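Local coordinates for protein gamma-glutamyl-gamma-aminobutyraldehyde dehydrogenase (Burkholderia cenocepacia, PDB 4LIH) that probably oxidises aldehydes, gamma-glutamyl-gamma-aminobutyraldehyde likely among them, to carboxylic acids with NAD(P)+ as the electron acceptor, at residues A171-N176 with L180-K185; V197-E202 with G232-L237; T114-K119 with S204-I209; D107-L112 with V127-A132. All blocks are in the same frame, centred on the assembly; numbering follows the deposited sequence. Where two conformers were deposited one is given.

Contact 1. Residues A171-N176 with L180-K185; sequences AVVPWN and LMAAWK
Val173, Met181 and Lys185 bury most of the surface in this contact, and Val173 stands in the middle. Both of its methyls touch the helix, CG1 at more points. CG1 lies 3.8 Å from Lys185 CG and 4.0 Å from Ala182 CA. Its CG2 branch rests 4.2 Å from Ala182 CB. The Val173 and Lys185 side chains run antiparallel alongside each other. Next to them, Ala171 CB meets Lys185 CB at 3.8 Å.

The segments belong to the beta-alpha-beta unit formed by strand 157-172, helix 178-191 and strand 195-199, part of the Rossmann-like domain of aldehyde dehydrogenases. Leu198 of the neighbouring parallel strand packs on Ala171, Val173 and Ala182.

Met181 meets Pro174 at about a right angle, with its CB 3.8 Å from Pro174 CD. Its chain then bends twice (chi2 -51°, chi3 -46°), and the sulfur turns off from the loop. A MES molecule, probably from the crystallisation liquor, lies near this side chain. Lys185 bends once, at chi2 (-49°), and then runs extended. Its NZ makes a salt bridge with Asp484 and a hydrogen bond with Thr250 OG1, close to Glu274, the predicted active-site residue.

Contact 2. Residues V197-E202 with G232-L237; sequences VLKPSE and GEPGKL
Lys199 lies over the first turn of helix 232-240, with its CG 3.9 Å from Pro234 CB. The contact sets the end of strand 195-199 against this helix in the Rossmann-like domain of the aldehyde dehydrogenase. Further out, Lys199 CD comes to 4.1 Å from Pro234 CG, and its CE to 4.2 Å from Gly235 N. The lysine methylenes make van der Waals contact only, and no hydrogen bond links the two segments.

The chain of Lys199 is bent at chi2 (-62°) and chi3 (-76°). This folds it back, and NZ reaches the backbone of its own segment. It donates to Pro200 O at 2.9 Å, from 38° above the carbonyl plane. Gly230 O and Ala231 O, just before the helix, also accept from NZ, so three carbonyls grip the group.

In the next shell, Lys199 pairs through its backbone with Ala171, while Leu198 pairs with Asn226 and Val228. Pro234 is backed by Val67 of helix 64-80. In relatives, the lysine and glutamate of the equivalent sequence bind the adenosine ribose of the cofactor, so Lys199 and Glu202 may do so here. Glu202 OE1 makes a long salt bridge to Lys199 NZ, at 3.7 Å.

Contact 3. Residues T114-K119 with S204-I209; sequences TLDAGK and SPLTAI
The carboxylate of Asp116 pushes into the backbone near the start of helix 206-218, and OD2 accepts a hydrogen bond from Leu206 N. This bond is 2.9 Å long and nearly straight, with an angle of 166° at the hydrogen. The donor comes in on the syn side of OD2, 29° out of the carboxylate plane. With chi1 at -158°, the carboxylate extends away from the Asp116 backbone N and toward the other segment.

The packing around the acid is tight. OD2 is 3.4 Å from Pro205 CD and also 3.4 Å from Leu206 CG, while Asp116 CG stands 3.5 Å from Ser204 CA. Cys47 of strand 44-48 also touches Asp116, Pro205 and Leu206.

Toward Thr207 the fit is looser, and a water mediates the contact. It donates to Asp116 OD2 at 2.6 Å and accepts from Thr207 N at 3.0 Å. Asp116 OD2 thus receives one N-H directly and is linked to the next through the water. The Thr207 hydroxyl bonds to Glu113 OE1.

The start of the helix would tend to stabilise the negative charge. An acidic side chain meeting N-H groups near the start of a helix is a familiar arrangement, here on the helix that follows strand 195-199 in the Rossmann-like domain.

Contact 4. Residues D107-L112 with V127-A132; sequences DELSLL and VDVPGA
Val129 has CG1 anti to its backbone N (chi1 -179°), and both methyls are thereby turned onto Leu109 and Ser110. Leu109 has chi1 near -73°, which sets CG beside its own N. The contact is a pairing of successive helices, 106-117 and 121-142, joined by a short turn.

Val129 carries nearly all of one side. Its CG2 does most of the touching and lies over the backbone where Leu109 passes to Ser110. CG2 is 3.6 Å from Ser110 N and 3.9 Å from Leu109 C. Leu109 CB is also 3.9 Å from CG2. The Leu109 and Val129 side chains cross at about a right angle.

Ser110 OG only touches Val129 CG2, at 3.4 Å; its hydrogen bond goes to Leu106 O, one turn back in its own helix. Ser110 O accepts from Thr124 OG1, a second tie to helix 121-142.

Pro130 follows Val129 directly. Its N has no hydrogen for the preceding turn, and the helix is kinked there. The regular bonding resumes at Gly131, whose N bonds to Val127 O. Elsewhere Leu109 packs on Arg210 and Val211 of helix 206-218. Across to the other helix, its CD1 ends 4.1 Å from Val129 CG1.

All four contacts are buried, and the centre of contact 1 lies about 5 Å from the centre of the chain. Contacts 1 and 2 reach the same sheet: their strands 157-172 and 195-199 are neighbours and are joined by Ala171 to Val197 and Lys199 backbone bonds. Contacts 3 and 4 share helix 106-117, which meets helix 206-218 in contact 3 and helix 121-142 in contact 4. The Lys119 to Asp128 salt bridge also ties them, and Lys119 NZ bonds to Asn176 O of contact 1. Contacts 1, 2 and 4 have no hydrogen bond across their segments. Contact 3 alone has one, and a water bridge. Contact 1 lies near the predicted active-site residue; the others do not.

Contact 1. Residues A171-N176 with L180-K185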
loop_
_atom_site.group_PDB
_atom_site.type_symbol
_atom_site.label_atom_id
_atom_site.label_comp_id
_atom_site.label_asym_id
_atom_site.label_seq_id
_atom_site.Cartn_x
_atom_site.Cartn_y
_atom_site.Cartn_z
ATOM N N ALA A 171 17.299 -7.081 22.173
ATOM C CA ALA A 171 16.776 -5.759 22.560
ATOM C C ALA A 171 17.339 -5.292 23.905
ATOM O O ALA A 171 17.188 -5.975 24.921
ATOM C CB ALA A 171 15.286 -5.822 22.613
ATOM N N VAL A 172 17.968 -4.119 23.901
ATOM C CA VAL A 172 18.533 -3.503 25.085
ATOM C C VAL A 172 17.745 -2.226 25.329
ATOM O O VAL A 172 17.734 -1.334 24.472
ATOM C CB VAL A 172 20.020 -3.157 24.861
ATOM C CG1 VAL A 172 20.627 -2.473 26.089
ATOM C CG2 VAL A 172 20.816 -4.395 24.446
ATOM N N VAL A 173 17.041 -2.161 26.453
ATOM C CA VAL A 173 16.116 -1.072 26.697
ATOM C C VAL A 173 16.407 -0.324 27.985
ATOM O O VAL A 173 17.096 -0.848 28.844
ATOM C CB VAL A 173 14.663 -1.590 26.666
ATOM C CG1 VAL A 173 14.362 -2.171 25.293
ATOM C CG2 VAL A 173 14.478 -2.636 27.726
ATOM N N PRO A 174 15.874 0.910 28.119
ATOM C CA PRO A 174 16.277 1.759 29.183
ATOM C C PRO A 174 15.331 1.636 30.369
ATOM O O PRO A 174 14.446 0.802 30.392
ATOM C CB PRO A 174 16.213 3.152 28.533
ATOM C CG PRO A 174 15.057 3.067 27.679
ATOM C CD PRO A 174 14.851 1.593 27.300
ATOM N N TRP A 175 15.587 2.454 31.373
ATOM C CA TRP A 175 14.879 2.405 32.655
ATOM C C TRP A 175 13.781 3.427 32.790
ATOM O O TRP A 175 13.080 3.442 33.814
ATOM C CB TRP A 175 15.891 2.612 33.809
ATOM C CG TRP A 175 16.833 3.824 33.601
ATOM C CD1 TRP A 175 18.123 3.770 33.146
ATOM C CD2 TRP A 175 16.555 5.208 33.839
ATOM N NE1 TRP A 175 18.646 5.026 33.059
ATOM C CE2 TRP A 175 17.717 5.932 33.488
ATOM C CE3 TRP A 175 15.438 5.912 34.291
ATOM C CZ2 TRP A 175 17.807 7.326 33.621
ATOM C CZ3 TRP A 175 15.527 7.309 34.437
ATOM C CH2 TRP A 175 16.702 8.000 34.087
ATOM N N ASN A 176 13.647 4.339 31.827
ATOM C CA ASN A 176 12.652 5.414 32.022
ATOM C C ASN A 176 11.232 4.923 31.747
ATOM O O ASN A 176 10.266 5.375 32.416
ATOM C CB ASN A 176 12.992 6.684 31.240
ATOM C CG ASN A 176 13.051 6.459 29.743
ATOM O OD1 ASN A 176 13.378 5.358 29.266
ATOM N ND2 ASN A 176 12.656 7.477 28.981
ATOM N N LEU A 180 7.289 -0.491 28.793
ATOM C CA LEU A 180 6.721 0.088 27.592
ATOM C C LEU A 180 7.723 0.054 26.432
ATOM O O LEU A 180 7.385 -0.387 25.319
ATOM C CB LEU A 180 6.183 1.479 27.914
ATOM C CG LEU A 180 5.528 2.319 26.816
ATOM C CD1 LEU A 180 6.568 2.914 25.876
ATOM C CD2 LEU A 180 4.512 1.468 26.083
ATOM N N MET A 181 8.962 0.470 26.693
ATOM C CA MET A 181 10.026 0.397 25.672
ATOM C C MET A 181 10.363 -1.024 25.334
ATOM O O MET A 181 10.577 -1.353 24.171
ATOM C CB MET A 181 11.306 1.153 26.072
ATOM C CG MET A 181 11.157 2.676 26.036
ATOM S SD MET A 181 10.491 3.484 24.550
ATOM C CE MET A 181 11.460 2.613 23.260
ATOM N N ALA A 182 10.399 -1.890 26.337
ATOM C CA ALA A 182 10.606 -3.335 26.103
ATOM C C ALA A 182 9.596 -3.840 25.075
ATOM O O ALA A 182 9.961 -4.420 24.041
ATOM C CB ALA A 182 10.546 -4.126 27.420
ATOM N N ALA A 183 8.322 -3.594 25.343
ATOM C CA ALA A 183 7.241 -4.054 24.476
ATOM C C ALA A 183 7.308 -3.426 23.066
ATOM O O ALA A 183 6.960 -4.060 22.090
ATOM C CB ALA A 183 5.926 -3.722 25.115
ATOM N N TRP A 184 7.741 -2.167 22.960
ATOM C CA TRP A 184 7.925 -1.529 21.620
ATOM C C TRP A 184 8.947 -2.295 20.759
ATOM O O TRP A 184 8.855 -2.300 19.528
ATOM C CB TRP A 184 8.399 -0.067 21.760
ATOM C CG TRP A 184 7.307 0.881 22.062
ATOM C CD1 TRP A 184 6.061 0.568 22.530
ATOM C CD2 TRP A 184 7.335 2.306 21.930
ATOM N NE1 TRP A 184 5.324 1.714 22.720
ATOM C CE2 TRP A 184 6.074 2.791 22.340
ATOM C CE3 TRP A 184 8.317 3.226 21.530
ATOM C CZ2 TRP A 184 5.749 4.165 22.353
ATOM C CZ3 TRP A 184 7.982 4.601 21.504
ATOM C CH2 TRP A 184 6.712 5.041 21.935
ATOM N N LYS A 185 9.931 -2.904 21.415
ATOM C CA LYS A 185 10.837 -3.847 20.746
ATOM C C LYS A 185 10.220 -5.231 20.562
ATOM O O LYS A 185 10.134 -5.723 19.442
ATOM C CB LYS A 185 12.176 -4.004 21.470
ATOM C CG LYS A 185 12.918 -2.724 21.853
ATOM C CD LYS A 185 13.056 -1.706 20.758
ATOM C CE LYS A 185 13.866 -0.541 21.286
ATOM N NZ LYS A 185 13.847 0.613 20.354
#

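Contact 2. Residues V197-E202 with G232-L237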
loop_
_atom_site.group_PDB
_atom_site.type_symbol
_atom_site.label_atom_id
_atom_site.label_comp_id
_atom_site.label_asym_id
_atom_site.label_seq_id
_atom_site.Cartn_x
_atom_site.Cartn_y
_atom_site.Cartn_z
ATOM N N VAL A 197 16.067 -11.980 22.656
ATOM C CA VAL A 197 16.809 -11.865 23.906
ATOM C C VAL A 197 16.739 -10.399 24.347
ATOM O O VAL A 197 17.295 -9.488 23.711
ATOM C CB VAL A 197 18.230 -12.375 23.748
ATOM C CG1 VAL A 197 18.933 -12.403 25.102
ATOM C CG2 VAL A 197 18.194 -13.787 23.135
ATOM N N LEU A 198 16.002 -10.181 25.427
ATOM C CA LEU A 198 15.829 -8.857 25.991
ATOM C C LEU A 198 16.761 -8.637 27.208
ATOM O O LEU A 198 16.851 -9.483 28.093
ATOM C CB LEU A 198 14.398 -8.666 26.407
ATOM C CG LEU A 198 13.948 -7.389 27.126
ATOM C CD1 LEU A 198 13.862 -6.275 26.148
ATOM C CD2 LEU A 198 12.576 -7.666 27.737
ATOM N N LYS A 199 17.438 -7.501 27.213
ATOM C CA LYS A 199 18.352 -7.102 28.270
ATOM C C LYS A 199 17.793 -5.809 28.845
ATOM O O LYS A 199 18.016 -4.724 28.293
ATOM C CB LYS A 199 19.763 -6.912 27.733
ATOM C CG LYS A 199 20.878 -7.261 28.731
ATOM C CD LYS A 199 20.873 -6.387 29.981
ATOM C CE LYS A 199 21.437 -5.014 29.703
ATOM N NZ LYS A 199 21.442 -4.087 30.865
ATOM N N PRO A 200 17.038 -5.909 29.942
ATOM C CA PRO A 200 16.505 -4.728 30.614
ATOM C C PRO A 200 17.610 -3.954 31.356
ATOM O O PRO A 200 18.665 -4.519 31.591
ATOM C CB PRO A 200 15.483 -5.336 31.576
ATOM C CG PRO A 200 16.064 -6.677 31.912
ATOM C CD PRO A 200 16.608 -7.154 30.610
ATOM N N SER A 201 17.388 -2.676 31.645
ATOM C CA SER A 201 18.387 -1.863 32.376
ATOM C C SER A 201 18.595 -2.476 33.740
ATOM O O SER A 201 17.647 -2.961 34.319
ATOM C CB SER A 201 17.921 -0.388 32.479
ATOM O OG SER A 201 18.772 0.378 33.346
ATOM N N GLU A 202 19.841 -2.509 34.223
ATOM C CA GLU A 202 20.112 -2.829 35.607
ATOM C C GLU A 202 19.307 -1.965 36.592
ATOM O O GLU A 202 19.072 -2.410 37.722
ATOM C CB GLU A 202 21.616 -2.735 35.912
ATOM C CG GLU A 202 22.180 -1.335 35.845
ATOM C CD GLU A 202 22.609 -0.844 34.452
ATOM O OE1 GLU A 202 22.207 -1.373 33.320
ATOM O OE2 GLU A 202 23.356 0.166 34.505
ATOM N N GLY A 232 26.145 -3.333 32.051
ATOM C CA GLY A 232 26.659 -3.089 30.691
ATOM C C GLY A 232 27.148 -4.309 29.932
ATOM O O GLY A 232 26.976 -4.378 28.702
ATOM N N GLU A 233 27.784 -5.259 30.616
ATOM C CA GLU A 233 28.427 -6.367 29.918
ATOM C C GLU A 233 27.475 -7.162 29.012
ATOM O O GLU A 233 27.814 -7.399 27.872
ATOM C CB GLU A 233 29.150 -7.299 30.895
ATOM C CG GLU A 233 29.841 -8.525 30.286
ATOM C CD GLU A 233 31.173 -8.209 29.623
ATOM O OE1 GLU A 233 31.588 -7.023 29.621
ATOM O OE2 GLU A 233 31.826 -9.151 29.087
ATOM N N PRO A 234 26.278 -7.551 29.505
ATOM C CA PRO A 234 25.446 -8.384 28.619
ATOM C C PRO A 234 24.960 -7.644 27.362
ATOM O O PRO A 234 24.904 -8.255 26.288
ATOM C CB PRO A 234 24.312 -8.890 29.526
ATOM C CG PRO A 234 24.448 -8.196 30.813
ATOM C CD PRO A 234 25.738 -7.423 30.856
ATOM N N GLY A 235 24.720 -6.345 27.469
ATOM C CA GLY A 235 24.483 -5.484 26.291
ATOM C C GLY A 235 25.618 -5.418 25.267
ATOM O O GLY A 235 25.383 -5.566 24.072
ATOM N N LYS A 236 26.861 -5.262 25.724
ATOM C CA LYS A 236 28.050 -5.456 24.875
ATOM C C LYS A 236 28.055 -6.778 24.180
ATOM O O LYS A 236 28.309 -6.862 22.985
ATOM C CB LYS A 236 29.370 -5.425 25.681
ATOM C CG LYS A 236 29.670 -4.079 26.295
ATOM C CD LYS A 236 30.909 -4.120 27.188
ATOM C CE LYS A 236 31.078 -2.780 27.884
ATOM N NZ LYS A 236 32.408 -2.606 28.547
ATOM N N LEU A 237 27.843 -7.840 24.952
ATOM C CA LEU A 237 28.046 -9.164 24.442
ATOM C C LEU A 237 26.987 -9.445 23.395
ATOM O O LEU A 237 27.250 -10.135 22.445
ATOM C CB LEU A 237 28.028 -10.205 25.573
ATOM C CG LEU A 237 29.205 -10.171 26.587
ATOM C CD1 LEU A 237 28.847 -11.029 27.793
ATOM C CD2 LEU A 237 30.526 -10.665 26.016
#

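Contact 3. Residues T114-K119 with S204-I209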
loop_
_atom_site.group_PDB
_atom_site.type_symbol
_atom_site.label_atom_id
_atom_site.label_comp_id
_atom_site.label_asym_id
_atom_site.label_seq_id
_atom_site.Cartn_x
_atom_site.Cartn_y
_atom_site.Cartn_z
ATOM N N THR A 114 6.537 0.874 39.343
ATOM C CA THR A 114 6.545 2.045 40.240
ATOM C C THR A 114 7.615 1.838 41.330
ATOM O O THR A 114 8.379 2.740 41.603
ATOM C CB THR A 114 5.149 2.271 40.882
ATOM O OG1 THR A 114 4.225 2.791 39.903
ATOM C CG2 THR A 114 5.217 3.210 42.073
ATOM N N LEU A 115 7.690 0.630 41.902
ATOM C CA LEU A 115 8.772 0.326 42.859
ATOM C C LEU A 115 10.176 0.382 42.287
ATOM O O LEU A 115 11.079 0.922 42.918
ATOM C CB LEU A 115 8.573 -1.065 43.480
ATOM C CG LEU A 115 7.326 -1.180 44.339
ATOM C CD1 LEU A 115 7.057 -2.664 44.658
ATOM C CD2 LEU A 115 7.450 -0.347 45.600
ATOM N N ASP A 116 10.331 -0.176 41.089
ATOM C CA ASP A 116 11.619 -0.383 40.429
ATOM C C ASP A 116 12.205 0.944 39.919
ATOM O O ASP A 116 13.402 1.213 40.068
ATOM C CB ASP A 116 11.386 -1.384 39.265
ATOM C CG ASP A 116 12.646 -2.121 38.815
ATOM O OD1 ASP A 116 13.691 -1.963 39.490
ATOM O OD2 ASP A 116 12.581 -2.877 37.788
ATOM N N ALA A 117 11.346 1.784 39.338
ATOM C CA ALA A 117 11.832 2.935 38.555
ATOM C C ALA A 117 11.360 4.290 39.080
ATOM O O ALA A 117 11.760 5.298 38.528
ATOM C CB ALA A 117 11.411 2.765 37.108
ATOM N N GLY A 118 10.508 4.291 40.117
ATOM C CA GLY A 118 10.063 5.522 40.815
ATOM C C GLY A 118 8.952 6.278 40.118
ATOM O O GLY A 118 8.660 7.422 40.454
ATOM N N LYS A 119 8.348 5.632 39.131
ATOM C CA LYS A 119 7.298 6.199 38.304
ATOM C C LYS A 119 5.922 6.208 38.974
ATOM O O LYS A 119 5.485 5.172 39.461
ATOM C CB LYS A 119 7.252 5.373 37.029
ATOM C CG LYS A 119 8.512 5.495 36.173
ATOM C CD LYS A 119 8.564 4.345 35.151
ATOM C CE LYS A 119 7.401 4.347 34.176
ATOM N NZ LYS A 119 7.613 5.247 33.009
ATOM N N SER A 204 16.167 -1.189 36.086
ATOM C CA SER A 204 14.747 -1.559 36.029
ATOM C C SER A 204 14.500 -2.935 35.411
ATOM O O SER A 204 13.941 -3.038 34.333
ATOM C CB SER A 204 14.016 -0.518 35.179
ATOM O OG SER A 204 14.613 -0.410 33.900
ATOM N N PRO A 205 14.935 -3.990 36.071
ATOM C CA PRO A 205 14.807 -5.309 35.532
ATOM C C PRO A 205 13.462 -5.998 35.740
ATOM O O PRO A 205 13.228 -7.021 35.091
ATOM C CB PRO A 205 15.857 -6.075 36.341
ATOM C CG PRO A 205 15.765 -5.436 37.675
ATOM C CD PRO A 205 15.710 -4.001 37.335
ATOM N N LEU A 206 12.660 -5.542 36.710
ATOM C CA LEU A 206 11.574 -6.401 37.249
ATOM C C LEU A 206 10.399 -6.741 36.299
ATOM O O LEU A 206 9.981 -7.922 36.223
ATOM C CB LEU A 206 11.023 -5.854 38.588
ATOM C CG LEU A 206 12.075 -5.670 39.723
ATOM C CD1 LEU A 206 11.438 -5.182 41.010
ATOM C CD2 LEU A 206 12.807 -6.972 39.942
ATOM N N THR A 207 9.836 -5.747 35.627
ATOM C CA THR A 207 8.694 -6.019 34.738
ATOM C C THR A 207 9.102 -6.884 33.549
ATOM O O THR A 207 8.313 -7.698 33.095
ATOM C CB THR A 207 7.904 -4.753 34.300
ATOM O OG1 THR A 207 8.764 -3.774 33.679
ATOM C CG2 THR A 207 7.197 -4.154 35.480
ATOM N N ALA A 208 10.330 -6.709 33.055
ATOM C CA ALA A 208 10.849 -7.532 31.976
ATOM C C ALA A 208 10.797 -8.995 32.382
ATOM O O ALA A 208 10.281 -9.854 31.654
ATOM C CB ALA A 208 12.293 -7.152 31.670
ATOM N N ILE A 209 11.407 -9.254 33.541
ATOM C CA ILE A 209 11.425 -10.575 34.141
ATOM C C ILE A 209 10.008 -11.100 34.282
ATOM O O ILE A 209 9.718 -12.215 33.857
ATOM C CB ILE A 209 12.153 -10.570 35.515
ATOM C CG1 ILE A 209 13.645 -10.278 35.335
ATOM C CG2 ILE A 209 11.950 -11.912 36.209
ATOM C CD1 ILE A 209 14.478 -10.192 36.592
HETATM O O HOH W 1 10.571 -2.888 36.144
#

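Contact 4. Residues D107-L112 with V127-A132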
loop_
_atom_site.group_PDB
_atom_site.type_symbol
_atom_site.label_atom_id
_atom_site.label_comp_id
_atom_site.label_asym_id
_atom_site.label_seq_id
_atom_site.Cartn_x
_atom_site.Cartn_y
_atom_site.Cartn_z
ATOM N N ASP A 107 -2.236 -4.756 37.979
ATOM C CA ASP A 107 -1.875 -4.150 39.284
ATOM C C ASP A 107 -0.453 -4.546 39.721
ATOM O O ASP A 107 0.327 -3.681 40.096
ATOM C CB ASP A 107 -2.861 -4.514 40.409
ATOM C CG ASP A 107 -4.212 -3.860 40.240
ATOM O OD1 ASP A 107 -4.402 -2.994 39.387
ATOM O OD2 ASP A 107 -5.122 -4.220 40.992
ATOM N N GLU A 108 -0.136 -5.832 39.642
ATOM C CA GLU A 108 1.203 -6.340 39.962
ATOM C C GLU A 108 2.288 -5.693 39.086
ATOM O O GLU A 108 3.326 -5.245 39.590
ATOM C CB GLU A 108 1.275 -7.855 39.803
ATOM C CG GLU A 108 2.586 -8.460 40.244
ATOM C CD GLU A 108 2.769 -9.889 39.811
ATOM O OE1 GLU A 108 1.873 -10.452 39.136
ATOM O OE2 GLU A 108 3.818 -10.457 40.148
ATOM N N LEU A 109 2.018 -5.607 37.790
ATOM C CA LEU A 109 3.016 -5.095 36.852
ATOM C C LEU A 109 3.200 -3.591 37.067
ATOM O O LEU A 109 4.301 -3.066 37.010
ATOM C CB LEU A 109 2.599 -5.394 35.413
ATOM C CG LEU A 109 2.710 -6.836 34.966
ATOM C CD1 LEU A 109 2.056 -7.019 33.604
ATOM C CD2 LEU A 109 4.170 -7.268 34.940
ATOM N N SER A 110 2.094 -2.897 37.241
ATOM C CA SER A 110 2.140 -1.476 37.548
ATOM C C SER A 110 2.930 -1.215 38.844
ATOM O O SER A 110 3.774 -0.304 38.889
ATOM C CB SER A 110 0.741 -0.925 37.639
ATOM O OG SER A 110 0.057 -1.049 36.415
ATOM N N LEU A 111 2.682 -2.017 39.879
ATOM C CA LEU A 111 3.375 -1.820 41.174
ATOM C C LEU A 111 4.871 -2.148 41.077
ATOM O O LEU A 111 5.700 -1.440 41.626
ATOM C CB LEU A 111 2.661 -2.596 42.295
ATOM C CG LEU A 111 3.336 -2.588 43.695
ATOM C CD1 LEU A 111 3.321 -1.195 44.327
ATOM C CD2 LEU A 111 2.625 -3.589 44.588
ATOM N N LEU A 112 5.229 -3.212 40.360
ATOM C CA LEU A 112 6.623 -3.523 40.103
ATOM C C LEU A 112 7.345 -2.368 39.413
ATOM O O LEU A 112 8.444 -2.012 39.843
ATOM C CB LEU A 112 6.759 -4.779 39.240
ATOM C CG LEU A 112 6.407 -6.079 39.900
ATOM C CD1 LEU A 112 6.299 -7.159 38.837
ATOM C CD2 LEU A 112 7.500 -6.440 40.912
ATOM N N VAL A 127 -0.705 4.348 31.673
ATOM C CA VAL A 127 0.120 4.615 30.508
ATOM C C VAL A 127 0.999 3.408 30.238
ATOM O O VAL A 127 0.899 2.803 29.176
ATOM C CB VAL A 127 0.955 5.899 30.702
ATOM C CG1 VAL A 127 2.022 6.045 29.615
ATOM C CG2 VAL A 127 0.044 7.138 30.777
ATOM N N ASP A 128 1.842 3.018 31.202
ATOM C CA ASP A 128 2.915 2.032 30.916
ATOM C C ASP A 128 2.410 0.595 30.652
ATOM O O ASP A 128 2.657 0.039 29.598
ATOM C CB ASP A 128 3.979 2.059 32.060
ATOM C CG ASP A 128 4.549 3.469 32.274
ATOM O OD1 ASP A 128 3.896 4.329 32.897
ATOM O OD2 ASP A 128 5.632 3.753 31.761
ATOM N N VAL A 129 1.698 -0.014 31.603
ATOM C CA VAL A 129 1.242 -1.373 31.418
ATOM C C VAL A 129 0.150 -1.447 30.286
ATOM O O VAL A 129 0.293 -2.195 29.358
ATOM C CB VAL A 129 0.802 -2.001 32.760
ATOM C CG1 VAL A 129 0.339 -3.444 32.534
ATOM C CG2 VAL A 129 1.962 -1.936 33.799
ATOM N N PRO A 130 -0.881 -0.605 30.303
ATOM C CA PRO A 130 -1.809 -0.707 29.163
ATOM C C PRO A 130 -1.156 -0.464 27.794
ATOM O O PRO A 130 -1.559 -1.111 26.818
ATOM C CB PRO A 130 -2.863 0.369 29.452
ATOM C CG PRO A 130 -2.760 0.633 30.898
ATOM C CD PRO A 130 -1.329 0.403 31.286
ATOM N N GLY A 131 -0.163 0.431 27.745
ATOM C CA GLY A 131 0.610 0.741 26.514
ATOM C C GLY A 131 1.355 -0.498 26.039
ATOM O O GLY A 131 1.378 -0.792 24.868
ATOM N N ALA A 132 1.977 -1.227 26.961
ATOM C CA ALA A 132 2.690 -2.440 26.590
ATOM C C ALA A 132 1.760 -3.468 25.967
ATOM O O ALA A 132 2.131 -4.137 24.962
ATOM C CB ALA A 132 3.413 -3.057 27.808
#